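Local coordinates for protein laminin subunit ALPHA-1 (Mus musculus, PDB 2JD4) that forms part of the basement membrane protein laminin-111, its LG4-5 domain pair probably helping to anchor laminin at the cell surface, at residues L8-T13 and R229-N234; I268-Q273 and H295-T300; V257-N262 and L288-S293. The protein carries 4 engineered substitutions. One frame throughout, in Å; residues are numbered along the deposited sequence.

Contact 1: L8-T13 and R229-N234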
loop_
_atom_site.group_PDB
_atom_site.type_symbol
_atom_site.label_atom_id
_atom_site.label_comp_id
_atom_site.label_asym_id
_atom_site.label_seq_id
_atom_site.Cartn_x
_atom_site.Cartn_y
_atom_site.Cartn_z
ATOM N N LEU A 8 -16.755 -26.927 -1.043
ATOM C CA LEU A 8 -15.362 -26.513 -0.979
ATOM C C LEU A 8 -15.148 -25.174 -1.660
ATOM O O LEU A 8 -15.872 -24.819 -2.586
ATOM C CB LEU A 8 -14.467 -27.556 -1.648
ATOM C CG LEU A 8 -14.418 -28.944 -1.009
ATOM C CD1 LEU A 8 -13.499 -29.842 -1.833
ATOM C CD2 LEU A 8 -13.923 -28.849 0.429
ATOM N N CYS A 9 -14.154 -24.434 -1.182
ATOM C CA CYS A 9 -13.805 -23.138 -1.748
ATOM C C CYS A 9 -12.662 -23.342 -2.729
ATOM O O CYS A 9 -12.053 -24.409 -2.761
ATOM C CB CYS A 9 -13.343 -22.180 -0.653
ATOM S SG CYS A 9 -14.652 -21.594 0.468
ATOM N N ALA A 10 -12.369 -22.319 -3.524
ATOM C CA ALA A 10 -11.269 -22.407 -4.476
ATOM C C ALA A 10 -9.980 -22.597 -3.674
ATOM O O ALA A 10 -9.977 -22.451 -2.450
ATOM C CB ALA A 10 -11.193 -21.133 -5.309
ATOM N N VAL A 11 -8.891 -22.925 -4.359
ATOM C CA VAL A 11 -7.612 -23.127 -3.689
ATOM C C VAL A 11 -6.535 -22.154 -4.173
ATOM O O VAL A 11 -6.387 -21.924 -5.373
ATOM C CB VAL A 11 -7.104 -24.564 -3.901
ATOM C CG1 VAL A 11 -5.749 -24.741 -3.235
ATOM C CG2 VAL A 11 -8.109 -25.552 -3.334
ATOM N N ASP A 12 -5.789 -21.590 -3.226
ATOM C CA ASP A 12 -4.707 -20.652 -3.526
ATOM C C ASP A 12 -3.396 -21.392 -3.784
ATOM O O ASP A 12 -3.001 -22.256 -3.000
ATOM C CB ASP A 12 -4.500 -19.683 -2.357
ATOM C CG ASP A 12 -5.200 -18.355 -2.563
ATOM O OD1 ASP A 12 -6.435 -18.351 -2.732
ATOM O OD2 ASP A 12 -4.509 -17.311 -2.553
ATOM N N THR A 13 -2.721 -21.045 -4.876
ATOM C CA THR A 13 -1.450 -21.677 -5.219
ATOM C C THR A 13 -0.285 -20.747 -4.885
ATOM O O THR A 13 -0.038 -19.774 -5.596
ATOM C CB THR A 13 -1.386 -22.031 -6.724
ATOM O OG1 THR A 13 -2.424 -22.965 -7.046
ATOM C CG2 THR A 13 -0.035 -22.643 -7.071
ATOM N N ARG A 229 -10.906 -10.637 -2.321
ATOM C CA ARG A 229 -10.799 -11.969 -2.901
ATOM C C ARG A 229 -10.409 -12.862 -1.737
ATOM O O ARG A 229 -9.589 -12.480 -0.898
ATOM C CB ARG A 229 -9.723 -12.039 -3.998
ATOM C CG ARG A 229 -8.280 -11.917 -3.509
ATOM C CD ARG A 229 -7.281 -12.285 -4.612
ATOM N NE ARG A 229 -7.312 -13.709 -4.951
ATOM C CZ ARG A 229 -6.826 -14.678 -4.183
ATOM N NH1 ARG A 229 -6.261 -14.384 -3.022
ATOM N NH2 ARG A 229 -6.906 -15.943 -4.572
ATOM N N THR A 230 -11.000 -14.047 -1.668
ATOM C CA THR A 230 -10.698 -14.951 -0.570
ATOM C C THR A 230 -11.096 -16.384 -0.891
ATOM O O THR A 230 -11.926 -16.623 -1.765
ATOM C CB THR A 230 -11.449 -14.506 0.719
ATOM O OG1 THR A 230 -11.129 -15.386 1.805
ATOM C CG2 THR A 230 -12.949 -14.517 0.487
ATOM N N THR A 231 -10.478 -17.326 -0.188
ATOM C CA THR A 231 -10.784 -18.742 -0.345
ATOM C C THR A 231 -11.227 -19.299 1.011
ATOM O O THR A 231 -11.082 -20.495 1.282
ATOM C CB THR A 231 -9.565 -19.550 -0.840
ATOM O OG1 THR A 231 -8.484 -19.430 0.097
ATOM C CG2 THR A 231 -9.123 -19.047 -2.202
ATOM N N SER A 232 -11.755 -18.416 1.857
ATOM C CA SER A 232 -12.241 -18.779 3.191
ATOM C C SER A 232 -13.684 -18.305 3.357
ATOM O O SER A 232 -14.086 -17.291 2.780
ATOM C CB SER A 232 -11.360 -18.148 4.272
ATOM O OG SER A 232 -11.879 -18.407 5.569
ATOM N N LYS A 233 -14.459 -19.031 4.157
ATOM C CA LYS A 233 -15.866 -18.694 4.357
ATOM C C LYS A 233 -16.154 -17.722 5.496
ATOM O O LYS A 233 -17.267 -17.212 5.600
ATOM C CB LYS A 233 -16.679 -19.977 4.563
ATOM C CG LYS A 233 -16.390 -21.055 3.520
ATOM C CD LYS A 233 -17.281 -22.273 3.694
ATOM C CE LYS A 233 -18.690 -21.988 3.215
ATOM N NZ LYS A 233 -18.704 -21.701 1.755
ATOM N N ASN A 234 -15.167 -17.462 6.349
ATOM C CA ASN A 234 -15.378 -16.539 7.459
ATOM C C ASN A 234 -14.225 -15.556 7.634
ATOM O O ASN A 234 -13.061 -15.943 7.610
ATOM C CB ASN A 234 -15.584 -17.315 8.765
ATOM C CG ASN A 234 -16.746 -18.283 8.689
ATOM O OD1 ASN A 234 -16.575 -19.449 8.337
ATOM N ND2 ASN A 234 -17.941 -17.797 9.000
#

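Contact 2: I268-Q273 and H295-T300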
loop_
_atom_site.group_PDB
_atom_site.type_symbol
_atom_site.label_atom_id
_atom_site.label_comp_id
_atom_site.label_asym_id
_atom_site.label_seq_id
_atom_site.Cartn_x
_atom_site.Cartn_y
_atom_site.Cartn_z
ATOM N N ILE A 268 -28.740 -2.740 13.569
ATOM C CA ILE A 268 -29.491 -2.780 12.316
ATOM C C ILE A 268 -28.583 -3.574 11.373
ATOM O O ILE A 268 -27.403 -3.254 11.241
ATOM C CB ILE A 268 -29.711 -1.357 11.751
ATOM C CG1 ILE A 268 -30.445 -0.500 12.790
ATOM C CG2 ILE A 268 -30.507 -1.423 10.456
ATOM C CD1 ILE A 268 -30.589 0.955 12.404
ATOM N N THR A 269 -29.125 -4.600 10.722
ATOM C CA THR A 269 -28.311 -5.444 9.848
ATOM C C THR A 269 -28.813 -5.708 8.428
ATOM O O THR A 269 -29.960 -6.116 8.227
ATOM C CB THR A 269 -28.081 -6.814 10.518
ATOM O OG1 THR A 269 -27.356 -6.628 11.738
ATOM C CG2 THR A 269 -27.302 -7.750 9.600
ATOM N N ALA A 270 -27.934 -5.484 7.451
ATOM C CA ALA A 270 -28.233 -5.743 6.044
ATOM C C ALA A 270 -27.436 -6.998 5.684
ATOM O O ALA A 270 -26.214 -7.026 5.841
ATOM C CB ALA A 270 -27.790 -4.574 5.183
ATOM N N THR A 271 -28.117 -8.027 5.194
ATOM C CA THR A 271 -27.461 -9.289 4.863
ATOM C C THR A 271 -27.517 -9.675 3.386
ATOM O O THR A 271 -28.589 -9.681 2.777
ATOM C CB THR A 271 -28.076 -10.440 5.692
ATOM O OG1 THR A 271 -27.848 -10.203 7.086
ATOM C CG2 THR A 271 -27.473 -11.772 5.304
ATOM N N TYR A 272 -26.356 -10.005 2.820
ATOM C CA TYR A 272 -26.265 -10.420 1.421
ATOM C C TYR A 272 -25.874 -11.890 1.308
ATOM O O TYR A 272 -24.780 -12.281 1.714
ATOM C CB TYR A 272 -25.227 -9.590 0.656
ATOM C CG TYR A 272 -24.966 -10.124 -0.741
ATOM C CD1 TYR A 272 -25.957 -10.075 -1.723
ATOM C CD2 TYR A 272 -23.746 -10.721 -1.066
ATOM C CE1 TYR A 272 -25.745 -10.611 -2.994
ATOM C CE2 TYR A 272 -23.523 -11.261 -2.336
ATOM C CZ TYR A 272 -24.527 -11.201 -3.294
ATOM O OH TYR A 272 -24.315 -11.727 -4.549
ATOM N N GLN A 273 -26.766 -12.703 0.753
ATOM C CA GLN A 273 -26.476 -14.120 0.578
ATOM C C GLN A 273 -26.520 -14.485 -0.899
ATOM O O GLN A 273 -27.550 -14.338 -1.554
ATOM C CB GLN A 273 -27.478 -14.978 1.350
ATOM C CG GLN A 273 -27.269 -16.472 1.154
ATOM C CD GLN A 273 -28.007 -17.302 2.179
ATOM O OE1 GLN A 273 -29.225 -17.196 2.322
ATOM N NE2 GLN A 273 -27.271 -18.137 2.904
ATOM N N HIS A 295 -31.583 7.560 7.836
ATOM C CA HIS A 295 -32.338 6.402 8.305
ATOM C C HIS A 295 -32.272 5.298 7.259
ATOM O O HIS A 295 -33.275 4.648 6.968
ATOM C CB HIS A 295 -33.804 6.786 8.562
ATOM C CG HIS A 295 -34.621 5.698 9.199
ATOM N ND1 HIS A 295 -35.983 5.804 9.388
ATOM C CD2 HIS A 295 -34.267 4.488 9.698
ATOM C CE1 HIS A 295 -36.433 4.708 9.974
ATOM N NE2 HIS A 295 -35.412 3.894 10.173
ATOM N N ARG A 296 -31.088 5.085 6.691
ATOM C CA ARG A 296 -30.934 4.056 5.672
ATOM C C ARG A 296 -29.570 3.373 5.660
ATOM O O ARG A 296 -28.536 4.009 5.871
ATOM C CB ARG A 296 -31.218 4.642 4.288
ATOM C CG ARG A 296 -31.093 3.633 3.160
ATOM C CD ARG A 296 -31.522 4.230 1.835
ATOM N NE ARG A 296 -32.890 4.733 1.895
ATOM C CZ ARG A 296 -33.566 5.192 0.848
ATOM N NH1 ARG A 296 -33.002 5.211 -0.353
ATOM N NH2 ARG A 296 -34.808 5.633 1.001
ATOM N N ILE A 297 -29.594 2.069 5.399
ATOM C CA ILE A 297 -28.394 1.241 5.333
ATOM C C ILE A 297 -28.468 0.383 4.069
ATOM O O ILE A 297 -29.377 -0.435 3.916
ATOM C CB ILE A 297 -28.297 0.327 6.576
ATOM C CG1 ILE A 297 -27.915 1.163 7.798
ATOM C CG2 ILE A 297 -27.296 -0.783 6.346
ATOM C CD1 ILE A 297 -27.962 0.395 9.098
ATOM N N VAL A 298 -27.508 0.571 3.166
ATOM C CA VAL A 298 -27.491 -0.177 1.914
ATOM C C VAL A 298 -26.185 -0.943 1.683
ATOM O O VAL A 298 -25.099 -0.365 1.723
ATOM C CB VAL A 298 -27.716 0.769 0.705
ATOM C CG1 VAL A 298 -27.727 -0.030 -0.586
ATOM C CG2 VAL A 298 -29.030 1.537 0.871
ATOM N N LEU A 299 -26.316 -2.244 1.435
ATOM C CA LEU A 299 -25.180 -3.123 1.162
ATOM C C LEU A 299 -25.290 -3.626 -0.275
ATOM O O LEU A 299 -26.320 -4.172 -0.677
ATOM C CB LEU A 299 -25.171 -4.324 2.119
ATOM C CG LEU A 299 -24.120 -5.395 1.790
ATOM C CD1 LEU A 299 -22.730 -4.773 1.797
ATOM C CD2 LEU A 299 -24.206 -6.543 2.787
ATOM N N THR A 300 -24.229 -3.439 -1.052
ATOM C CA THR A 300 -24.224 -3.870 -2.441
ATOM C C THR A 300 -22.995 -4.728 -2.734
ATOM O O THR A 300 -21.858 -4.286 -2.541
ATOM C CB THR A 300 -24.224 -2.653 -3.380
ATOM O OG1 THR A 300 -25.307 -1.781 -3.032
ATOM C CG2 THR A 300 -24.382 -3.096 -4.828
#

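Contact 3: V257-N262 and L288-S293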
loop_
_atom_site.group_PDB
_atom_site.type_symbol
_atom_site.label_atom_id
_atom_site.label_comp_id
_atom_site.label_asym_id
_atom_site.label_seq_id
_atom_site.Cartn_x
_atom_site.Cartn_y
_atom_site.Cartn_z
ATOM N N VAL A 257 -22.241 -11.816 3.388
ATOM C CA VAL A 257 -21.672 -10.546 3.810
ATOM C C VAL A 257 -22.699 -9.817 4.674
ATOM O O VAL A 257 -23.866 -9.682 4.286
ATOM C CB VAL A 257 -21.297 -9.667 2.597
ATOM C CG1 VAL A 257 -20.780 -8.314 3.067
ATOM C CG2 VAL A 257 -20.231 -10.365 1.764
ATOM N N LEU A 258 -22.260 -9.363 5.847
ATOM C CA LEU A 258 -23.126 -8.651 6.778
ATOM C C LEU A 258 -22.603 -7.244 7.046
ATOM O O LEU A 258 -21.399 -7.037 7.235
ATOM C CB LEU A 258 -23.215 -9.403 8.106
ATOM C CG LEU A 258 -23.522 -10.899 8.061
ATOM C CD1 LEU A 258 -23.571 -11.455 9.483
ATOM C CD2 LEU A 258 -24.843 -11.134 7.344
ATOM N N PHE A 259 -23.525 -6.286 7.057
ATOM C CA PHE A 259 -23.219 -4.885 7.313
ATOM C C PHE A 259 -24.077 -4.480 8.515
ATOM O O PHE A 259 -25.289 -4.312 8.382
ATOM C CB PHE A 259 -23.574 -4.053 6.073
ATOM C CG PHE A 259 -23.383 -2.567 6.239
ATOM C CD1 PHE A 259 -22.349 -2.056 7.013
ATOM C CD2 PHE A 259 -24.209 -1.678 5.560
ATOM C CE1 PHE A 259 -22.137 -0.683 7.105
ATOM C CE2 PHE A 259 -24.008 -0.300 5.642
ATOM C CZ PHE A 259 -22.970 0.200 6.416
ATOM N N HIS A 260 -23.447 -4.359 9.684
ATOM C CA HIS A 260 -24.149 -3.989 10.915
ATOM C C HIS A 260 -23.943 -2.524 11.247
ATOM O O HIS A 260 -22.872 -1.969 11.021
ATOM C CB HIS A 260 -23.634 -4.796 12.109
ATOM C CG HIS A 260 -23.607 -6.275 11.891
ATOM N ND1 HIS A 260 -24.751 -7.033 11.773
ATOM C CD2 HIS A 260 -22.568 -7.138 11.788
ATOM C CE1 HIS A 260 -24.420 -8.301 11.607
ATOM N NE2 HIS A 260 -23.100 -8.391 11.611
ATOM N N VAL A 261 -24.967 -1.906 11.819
ATOM C CA VAL A 261 -24.883 -0.512 12.212
ATOM C C VAL A 261 -25.684 -0.313 13.495
ATOM O O VAL A 261 -26.757 -0.893 13.655
ATOM C CB VAL A 261 -25.453 0.409 11.111
ATOM C CG1 VAL A 261 -25.647 1.817 11.647
ATOM C CG2 VAL A 261 -24.506 0.432 9.918
ATOM N N ASN A 262 -25.151 0.484 14.416
ATOM C CA ASN A 262 -25.853 0.765 15.666
ATOM C C ASN A 262 -25.698 2.239 16.010
ATOM O O ASN A 262 -24.600 2.703 16.319
ATOM C CB ASN A 262 -25.307 -0.083 16.817
ATOM C CG ASN A 262 -26.202 -0.034 18.043
ATOM O OD1 ASN A 262 -26.643 1.038 18.453
ATOM N ND2 ASN A 262 -26.474 -1.196 18.636
ATOM N N LEU A 288 -17.616 -4.433 -3.340
ATOM C CA LEU A 288 -18.490 -4.287 -2.189
ATOM C C LEU A 288 -18.739 -2.815 -1.884
ATOM O O LEU A 288 -17.806 -2.012 -1.824
ATOM C CB LEU A 288 -17.868 -4.992 -0.981
ATOM C CG LEU A 288 -18.664 -5.109 0.324
ATOM C CD1 LEU A 288 -17.976 -6.124 1.225
ATOM C CD2 LEU A 288 -18.761 -3.753 1.015
ATOM N N GLN A 289 -20.011 -2.475 -1.706
ATOM C CA GLN A 289 -20.418 -1.113 -1.395
ATOM C C GLN A 289 -21.340 -1.162 -0.182
ATOM O O GLN A 289 -22.271 -1.954 -0.140
ATOM C CB GLN A 289 -21.174 -0.497 -2.573
ATOM C CG GLN A 289 -20.397 -0.441 -3.874
ATOM C CD GLN A 289 -21.274 -0.054 -5.051
ATOM O OE1 GLN A 289 -21.900 1.011 -5.055
ATOM N NE2 GLN A 289 -21.328 -0.919 -6.058
ATOM N N ALA A 290 -21.069 -0.322 0.807
ATOM C CA ALA A 290 -21.896 -0.270 2.007
ATOM C C ALA A 290 -22.123 1.202 2.316
ATOM O O ALA A 290 -21.194 1.911 2.705
ATOM C CB ALA A 290 -21.184 -0.957 3.167
ATOM N N HIS A 291 -23.357 1.662 2.135
ATOM C CA HIS A 291 -23.673 3.066 2.365
ATOM C C HIS A 291 -24.562 3.302 3.580
ATOM O O HIS A 291 -25.615 2.684 3.722
ATOM C CB HIS A 291 -24.350 3.655 1.121
ATOM C CG HIS A 291 -24.467 5.148 1.139
ATOM N ND1 HIS A 291 -25.200 5.847 0.203
ATOM C CD2 HIS A 291 -23.918 6.079 1.957
ATOM C CE1 HIS A 291 -25.097 7.143 0.444
ATOM N NE2 HIS A 291 -24.324 7.310 1.502
ATOM N N LYS A 292 -24.122 4.196 4.458
ATOM C CA LYS A 292 -24.893 4.543 5.644
ATOM C C LYS A 292 -25.368 5.983 5.498
ATOM O O LYS A 292 -24.557 6.892 5.306
ATOM C CB LYS A 292 -24.041 4.437 6.908
ATOM C CG LYS A 292 -24.780 4.861 8.178
ATOM C CD LYS A 292 -23.819 5.161 9.313
ATOM C CE LYS A 292 -24.556 5.404 10.624
ATOM N NZ LYS A 292 -25.463 6.583 10.565
ATOM N N SER A 293 -26.680 6.180 5.583
ATOM C CA SER A 293 -27.271 7.513 5.490
ATOM C C SER A 293 -28.248 7.677 6.655
ATOM O O SER A 293 -28.478 6.730 7.404
ATOM C CB SER A 293 -28.002 7.680 4.157
ATOM O OG SER A 293 -29.074 6.762 4.047
#

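Contact 1: L8-T13 and R229-N234
Asp12 and Arg229 reach for each other from opposite directions, and their end groups meet as a salt bridge. The carboxylate lies at the edge of the guanidinium, its carbon CG close to the guanidinium plane, but the two groups are turned 56° apart rather than lying flat together. Arg229 NH2 donates to Asp12 OD1 over 3.1 Å at a fairly straight 161°, although the place of OD1 is less certain than the rest. Both NH1 and NH2 of Arg229 also make weak bonds of 3.4 Å to Asp12 OD2. A bend at chi3 (-69°) turns the end of Arg229 towards the carboxylate, while NE is held by the carbonyl of Gly283. With an alanine at Asp12 the Arg229 guanidinium is likely to lose its negative mate across the contact and to turn more freely, though NE would still have the Gly283 carbonyl.

Thr231 packs against the backbone of segment 8-13, with CB 3.3 Å from Ala10 O. Cys9 faces it from the opposite segment, its CB 3.4 Å from Thr231 O, and Cys9 SG rests alongside the aliphatic part of Lys233, 3.6 Å from CG. That sulfur is in disulfide linkage with Cys281. One covalent bond and one ionic pair, three residues apart, thus pin the N-terminal segment on the surface of the second laminin G domain.

Contact 2: I268-Q273 and H295-T300
Apolar contact alone joins Ile268, Ala270 and Tyr272 to Ile297 and Leu299. Its tightest point is between the two isoleucines, which meet at a slant: the delta methyl CD1 of Ile297 presses to 3.4 Å from the branch methyl CG2 of Ile268, closer than usual for two carbons. Ile297 delivers that methyl by an extended chain (chi2 173°), while its own branch methyl CG2 is left to meet Ala270 CB at 4.0 Å. The single methyl of Ala270 therefore sits between two neighbours, for Leu299 CB is also 4.0 Å from Ala270 CB. Further along, Leu299 CD2 meets the first side-chain carbon of Tyr272, 3.9 Å from CB. The tyrosine ring leads away from this point and continues towards Asn304.

The contact joins the two layers of the beta sandwich that defines the laminin G domain. Strands 268-272 and 296-300 run nearly in the same direction, crossing at -20° with axes 7.2 Å apart, and face each other through alternate residues.

No hydrogen bond spans the gap, and the nearest approach to a backbone polar atom is that of Leu299 CD2 to Ala270 O, 3.7 Å. The main chains bond within their own layers instead: Ala270 pairs with Phe259, and Ile297 with Ala308. The charged end of Arg296 turns outwards to a salt bridge with Glu309.

Contact 3: V257-N262 and L288-S293
The Phe259 ring carries the methyl of Ala290 squarely over one face: CB stands 3.7 Å from the ring centroid and only 8° off the normal, a CH-pi contact. At the ring edge, in its plane, lies the backbone carbonyl of His291, with O 3.9 Å from Phe259 CE2. Lys292 CB also approaches near the ring plane. With CG anti to the backbone N (chi1 176°), Phe259 sends its ring across to the facing strand, and the ring lies over the single methyl of Ala290.

On one flank Val257 and Leu288 meet tip to tip, CG1 to CD1 at 4.0 Å. On the other, the long chain of Lys292 passes Val261 at a slant, bringing CE to 3.9 Å from Val261 CG1. This lysine is buried, and its NZ is gripped by the backbone oxygens of Thr316, Leu220 and Arg219, which would probably favour its charged form.

Strands 257-262 and 288-293 run 17° apart in direction, their axes 9.1 Å from each other, and no hydrogen bond crosses between them. Facing strands that meet through their inward side chains, as here, are characteristic of the laminin G beta sandwich, and this pair lines part of its interior.

Contacts 2 and 3 are two parts of one interior, their centres 5 Å apart and their segments alternating along the chain. Strands 256-262 and 267-272 are neighbours in one layer, 286-293 and 296-301 in the other. Thr300 N lies 2.6 Å from Gln289 O, a probable hydrogen bond, and Ile297 CD1 packs on Val261 CB, so that Ile297 of contact 2 touches contact 3 directly. The side chains of Lys292 and Ile268 are about 9 and 12 Å from a bound magnesium ion. Contact 1 is a surface attachment, its centre 24 and 23 Å from those of contacts 2 and 3, but strand 222-230, which carries Arg229, adjoins strand 286-293 of contact 3.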